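Long-range contacts in protein yciO (Escherichia coli, PDB 1K7J), which is of unknown function but may bind double-stranded RNA: residues N96-L101 against G120-S125; K180-I185 against V194-V199. One frame throughout, in Å; residues are numbered along the deposited sequence.

Overall arrangement
From the N terminus, the chain first lays down several strands and helices, among them strand 66-68, the other neighbour of 118-122, before it reaches 96-101. Contact 1 closes the first loop, returning after 18 residues, as 120-125 pairs antiparallel with 96-101. Contact 2 comes later and in series: 180-185 turns back through a short hairpin onto 194-199. The two loops neither nest nor cross, yet they are bound together, because strand 97-102 lies between strands 118-122 and 183-186 in the mixed sheet. Their centres are about 10 Å apart. Backbone bonds such as Ile100 to Ile185, and the probable Thr98 to Thr182 hydroxyl bond, carry the pairing across to strand 193-196, one of the sheet's two edge strands.

Contact 1 (N96-L101 against G120-S125); sequences NYTFIL and GMRVPS
Phe99 and Met121 form the hydrogen-bonded pair of an antiparallel ladder inside the mixed sheet of this YrdC-like fold. Phe99 N gives a nearly straight bond to Met121 O (2.8 Å, 173°), and Met121 N returns one to Phe99 O. The next pair, Ile100 with Gly120, suits glycine: a beta-carbon there would collide with Thr98 CG2, which packs 3.8 Å from Gly120 CA, and press on Ile100 CD1, 3.5 Å from Gly120 CA. Met121, modelled as selenomethionine, sets CG against Leu101 CD1, while the rest of its bent chain turns away toward helix 72-78.

Arg122 starts with CG anti to its own N (chi1 180°) and stays extended to NE, which carries it obliquely across the Thr98 side chain. Its CB and CG pass Tyr97 O, CG at 3.5 Å; CD then lies 3.5 Å from Thr98 OG1, and NE packs on the methyl of Thr182. At the tip, NH1 bonds Ser144 OG and also a water shared with Thr98 OG1, itself hydrogen-bonded to Thr182 OG1; NH2 has a weak bond to Thr34. Replacing Thr98 by an alanine would probably leave that water and the Thr182 hydroxyl each short of a partner, and remove the methyl that packs on Gly120 CA. Where the strands diverge, a second water donates to Tyr97 O and accepts from Val123 N, each at 2.9 Å.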
loop_
_atom_site.group_PDB
_atom_site.type_symbol
_atom_site.label_atom_id
_atom_site.label_comp_id
_atom_site.label_asym_id
_atom_site.label_seq_id
_atom_site.Cartn_x
_atom_site.Cartn_y
_atom_site.Cartn_z
ATOM N N ASN A 96 -0.390 10.148 -2.216
ATOM C CA ASN A 96 0.487 10.380 -3.366
ATOM C C ASN A 96 1.936 9.917 -3.341
ATOM O O ASN A 96 2.606 9.971 -4.374
ATOM C CB ASN A 96 0.477 11.871 -3.720
ATOM C CG ASN A 96 -0.923 12.420 -3.885
ATOM O OD1 ASN A 96 -1.858 11.683 -4.206
ATOM N ND2 ASN A 96 -1.075 13.723 -3.683
ATOM N N TYR A 97 2.417 9.455 -2.192
ATOM C CA TYR A 97 3.813 9.039 -2.072
ATOM C C TYR A 97 4.059 7.720 -1.359
ATOM O O TYR A 97 3.286 7.302 -0.496
ATOM C CB TYR A 97 4.609 10.077 -1.278
ATOM C CG TYR A 97 4.695 11.456 -1.870
ATOM C CD1 TYR A 97 5.615 11.746 -2.878
ATOM C CD2 TYR A 97 3.902 12.491 -1.377
ATOM C CE1 TYR A 97 5.751 13.038 -3.374
ATOM C CE2 TYR A 97 4.026 13.785 -1.866
ATOM C CZ TYR A 97 4.956 14.052 -2.861
ATOM O OH TYR A 97 5.110 15.336 -3.316
ATOM N N THR A 98 5.168 7.092 -1.728
ATOM C CA THR A 98 5.650 5.879 -1.085
ATOM C C THR A 98 7.086 6.265 -0.746
ATOM O O THR A 98 7.843 6.696 -1.620
ATOM C CB THR A 98 5.670 4.668 -2.023
ATOM O OG1 THR A 98 4.330 4.329 -2.387
ATOM C CG2 THR A 98 6.316 3.472 -1.325
ATOM N N PHE A 99 7.456 6.137 0.521
ATOM C CA PHE A 99 8.800 6.504 0.947
ATOM C C PHE A 99 9.599 5.266 1.310
ATOM O O PHE A 99 9.174 4.477 2.150
ATOM C CB PHE A 99 8.719 7.442 2.154
ATOM C CG PHE A 99 7.949 8.708 1.889
ATOM C CD1 PHE A 99 8.470 9.689 1.053
ATOM C CD2 PHE A 99 6.698 8.914 2.473
ATOM C CE1 PHE A 99 7.759 10.864 0.799
ATOM C CE2 PHE A 99 5.980 10.086 2.227
ATOM C CZ PHE A 99 6.515 11.062 1.385
ATOM N N ILE A 100 10.752 5.088 0.677
ATOM C CA ILE A 100 11.582 3.929 0.978
ATOM C C ILE A 100 12.475 4.250 2.168
ATOM O O ILE A 100 13.253 5.205 2.137
ATOM C CB ILE A 100 12.461 3.523 -0.223
ATOM C CG1 ILE A 100 11.588 3.330 -1.466
ATOM C CG2 ILE A 100 13.224 2.244 0.104
ATOM C CD1 ILE A 100 10.401 2.419 -1.260
ATOM N N LEU A 101 12.345 3.444 3.217
ATOM C CA LEU A 101 13.113 3.616 4.444
ATOM C C LEU A 101 13.516 2.253 4.992
ATOM O O LEU A 101 13.035 1.218 4.533
ATOM C CB LEU A 101 12.260 4.338 5.492
ATOM C CG LEU A 101 11.877 5.787 5.178
ATOM C CD1 LEU A 101 10.592 6.150 5.897
ATOM C CD2 LEU A 101 13.016 6.714 5.578
ATOM N N GLY A 120 8.856 0.060 1.561
ATOM C CA GLY A 120 8.156 1.290 1.238
ATOM C C GLY A 120 7.093 1.610 2.268
ATOM O O GLY A 120 6.332 0.730 2.673
HETATM N N MSE A 121 7.052 2.866 2.700
HETATM C CA MSE A 121 6.081 3.318 3.688
HETATM C C MSE A 121 5.096 4.220 2.959
HETATM O O MSE A 121 5.498 5.133 2.233
HETATM C CB MSE A 121 6.793 4.072 4.810
HETATM C CG MSE A 121 7.950 3.284 5.445
HETATM SE SE MSE A 121 7.440 1.523 6.101
HETATM C CE MSE A 121 6.376 2.093 7.601
ATOM N N ARG A 122 3.807 3.974 3.159
ATOM C CA ARG A 122 2.794 4.738 2.443
ATOM C C ARG A 122 1.554 5.036 3.276
ATOM O O ARG A 122 0.931 4.128 3.824
ATOM C CB ARG A 122 2.422 3.944 1.189
ATOM C CG ARG A 122 1.376 4.525 0.263
ATOM C CD ARG A 122 1.276 3.591 -0.939
ATOM N NE ARG A 122 0.097 3.805 -1.775
ATOM C CZ ARG A 122 -0.168 3.088 -2.861
ATOM N NH1 ARG A 122 0.663 2.122 -3.230
ATOM N NH2 ARG A 122 -1.259 3.333 -3.576
ATOM N N VAL A 123 1.213 6.318 3.379
ATOM C CA VAL A 123 0.034 6.752 4.119
ATOM C C VAL A 123 -1.008 7.179 3.088
ATOM O O VAL A 123 -0.831 8.184 2.404
ATOM C CB VAL A 123 0.346 7.961 5.029
ATOM C CG1 VAL A 123 -0.914 8.407 5.755
ATOM C CG2 VAL A 123 1.438 7.593 6.033
ATOM N N PRO A 124 -2.103 6.413 2.955
ATOM C CA PRO A 124 -3.155 6.746 1.988
ATOM C C PRO A 124 -4.036 7.885 2.494
ATOM O O PRO A 124 -4.190 8.065 3.698
ATOM C CB PRO A 124 -3.913 5.433 1.853
ATOM C CG PRO A 124 -3.860 4.891 3.247
ATOM C CD PRO A 124 -2.426 5.169 3.681
ATOM N N SER A 125 -4.620 8.647 1.575
ATOM C CA SER A 125 -5.458 9.774 1.970
ATOM C C SER A 125 -6.962 9.555 1.803
ATOM O O SER A 125 -7.760 10.346 2.307
ATOM C CB SER A 125 -5.057 11.016 1.172
ATOM O OG SER A 125 -5.370 10.839 -0.202
HETATM O O HOH W 1 2.982 8.307 2.225
HETATM O O HOH W 2 3.653 1.674 -2.769
#

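Contact 2 (K180-I185 against V194-V199); sequences KPTTVI and VVREGV. With SO4 (sulfate ion), chain B.
Arg196 grips Thr182 side-on with two nitrogens: NE points almost along the carbonyl of Thr182 O at 2.9 Å, and NH2 reaches Thr182 OG1 at 3.0 Å, both acceptors close to the guanidinium plane. That hydroxyl also has Thr98 as a partner. NH1 and the second N-H of NH2 bind a sulfate, probably from the crystallisation liquor: NH1 holds its O3 at 2.8 Å and NH2 its O1. Ser144 OG and Arg57 NH2 also hydrogen-bond the anion, which may mark a pocket. Val184 CG2 lies over one guanidinium face and the Pro181 ring over the other, so the group is sandwiched between two apolar side chains, which fix its orientation, with a bend at chi3 (71°) bringing it there.

The hairpin backbone pairs through a classic beta bulge at Val195 and Arg196, both facing Val184. Val184 O accepts from both Val195 N (2.8 Å) and Arg196 N (3.3 Å), the latter in the carbonyl plane on a lone pair, while Val184 N donates to Arg196 O. Past the bulge, Thr183 OG1 takes the N-H of Gly198 at 2.7 Å and also bonds Gly200 O. Gly198 fits because a beta-carbon would strike Pro181 O, which accepts from Val199 N at 2.9 Å. Strand 183-186 lies between strand 97-102, whose Thr98 and Ile100 form backbone hydrogen bonds with Ile185, and the edge strand 193-196.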
loop_
_atom_site.group_PDB
_atom_site.type_symbol
_atom_site.label_atom_id
_atom_site.label_comp_id
_atom_site.label_asym_id
_atom_site.label_seq_id
_atom_site.Cartn_x
_atom_site.Cartn_y
_atom_site.Cartn_z
ATOM N N LYS A 180 -2.365 6.660 -12.325
ATOM C CA LYS A 180 -1.011 7.109 -12.024
ATOM C C LYS A 180 -0.666 6.601 -10.626
ATOM O O LYS A 180 -1.407 6.839 -9.674
ATOM C CB LYS A 180 -0.929 8.639 -12.065
ATOM C CG LYS A 180 0.481 9.185 -11.865
ATOM C CD LYS A 180 0.519 10.706 -11.904
ATOM C CE LYS A 180 0.166 11.248 -13.279
ATOM N NZ LYS A 180 0.212 12.741 -13.305
ATOM N N PRO A 181 0.458 5.886 -10.487
ATOM C CA PRO A 181 0.865 5.355 -9.181
ATOM C C PRO A 181 1.479 6.434 -8.298
ATOM O O PRO A 181 1.620 7.585 -8.714
ATOM C CB PRO A 181 1.871 4.275 -9.559
ATOM C CG PRO A 181 2.560 4.897 -10.740
ATOM C CD PRO A 181 1.395 5.458 -11.542
ATOM N N THR A 182 1.830 6.066 -7.071
ATOM C CA THR A 182 2.446 7.019 -6.158
ATOM C C THR A 182 3.840 7.394 -6.646
ATOM O O THR A 182 4.465 6.669 -7.426
ATOM C CB THR A 182 2.650 6.434 -4.746
ATOM O OG1 THR A 182 3.483 5.273 -4.838
ATOM C CG2 THR A 182 1.328 6.072 -4.099
ATOM N N THR A 183 4.316 8.544 -6.190
ATOM C CA THR A 183 5.669 8.954 -6.508
ATOM C C THR A 183 6.470 8.240 -5.428
ATOM O O THR A 183 6.128 8.311 -4.243
ATOM C CB THR A 183 5.832 10.469 -6.383
ATOM O OG1 THR A 183 5.230 11.088 -7.525
ATOM C CG2 THR A 183 7.308 10.857 -6.299
ATOM N N VAL A 184 7.509 7.524 -5.837
ATOM C CA VAL A 184 8.327 6.787 -4.885
ATOM C C VAL A 184 9.634 7.525 -4.646
ATOM O O VAL A 184 10.387 7.793 -5.582
ATOM C CB VAL A 184 8.624 5.361 -5.401
ATOM C CG1 VAL A 184 9.449 4.592 -4.379
ATOM C CG2 VAL A 184 7.317 4.631 -5.684
ATOM N N ILE A 185 9.887 7.860 -3.385
ATOM C CA ILE A 185 11.098 8.570 -2.998
ATOM C C ILE A 185 11.890 7.721 -2.015
ATOM O O ILE A 185 11.350 7.281 -1.003
ATOM C CB ILE A 185 10.774 9.901 -2.281
ATOM C CG1 ILE A 185 9.847 10.769 -3.136
ATOM C CG2 ILE A 185 12.075 10.647 -1.970
ATOM C CD1 ILE A 185 10.456 11.236 -4.439
ATOM N N VAL A 194 14.466 10.008 -6.502
ATOM C CA VAL A 194 13.182 9.696 -7.105
ATOM C C VAL A 194 13.271 8.342 -7.793
ATOM O O VAL A 194 13.973 8.179 -8.793
ATOM C CB VAL A 194 12.768 10.765 -8.138
ATOM C CG1 VAL A 194 11.422 10.401 -8.752
ATOM C CG2 VAL A 194 12.693 12.133 -7.471
ATOM N N VAL A 195 12.566 7.366 -7.235
ATOM C CA VAL A 195 12.540 6.016 -7.779
ATOM C C VAL A 195 11.475 5.919 -8.867
ATOM O O VAL A 195 11.644 5.210 -9.861
ATOM C CB VAL A 195 12.236 4.991 -6.666
ATOM C CG1 VAL A 195 12.022 3.607 -7.259
ATOM C CG2 VAL A 195 13.380 4.970 -5.669
ATOM N N ARG A 196 10.373 6.635 -8.665
ATOM C CA ARG A 196 9.278 6.648 -9.626
ATOM C C ARG A 196 8.520 7.959 -9.549
ATOM O O ARG A 196 8.165 8.414 -8.462
ATOM C CB ARG A 196 8.298 5.505 -9.352
ATOM C CG ARG A 196 7.082 5.520 -10.277
ATOM C CD ARG A 196 6.195 4.300 -10.066
ATOM N NE ARG A 196 5.475 4.345 -8.794
ATOM C CZ ARG A 196 5.039 3.268 -8.150
ATOM N NH1 ARG A 196 5.251 2.060 -8.658
ATOM N NH2 ARG A 196 4.394 3.395 -6.998
ATOM N N GLU A 197 8.275 8.582 -10.697
ATOM C CA GLU A 197 7.514 9.819 -10.686
ATOM C C GLU A 197 6.045 9.466 -10.891
ATOM O O GLU A 197 5.664 8.926 -11.930
ATOM C CB GLU A 197 7.985 10.784 -11.776
ATOM C CG GLU A 197 7.160 12.066 -11.822
ATOM C CD GLU A 197 7.903 13.236 -12.437
ATOM O OE1 GLU A 197 8.696 13.015 -13.377
ATOM O OE2 GLU A 197 7.680 14.382 -11.985
ATOM N N GLY A 198 5.235 9.761 -9.880
ATOM C CA GLY A 198 3.815 9.474 -9.945
ATOM C C GLY A 198 2.970 10.684 -9.593
ATOM O O GLY A 198 3.295 11.810 -9.973
ATOM N N VAL A 199 1.893 10.459 -8.849
ATOM C CA VAL A 199 0.987 11.536 -8.467
ATOM C C VAL A 199 1.659 12.660 -7.681
ATOM O O VAL A 199 1.444 13.837 -7.971
ATOM C CB VAL A 199 -0.206 11.001 -7.631
ATOM C CG1 VAL A 199 -1.163 12.148 -7.284
ATOM C CG2 VAL A 199 -0.943 9.924 -8.409
HETATM S S SO4 B . 4.653 -0.298 -5.714
HETATM O O1 SO4 B . 3.868 0.926 -5.470
HETATM O O2 SO4 B . 3.789 -1.482 -5.579
HETATM O O3 SO4 B . 5.215 -0.261 -7.080
HETATM O O4 SO4 B . 5.750 -0.372 -4.732
#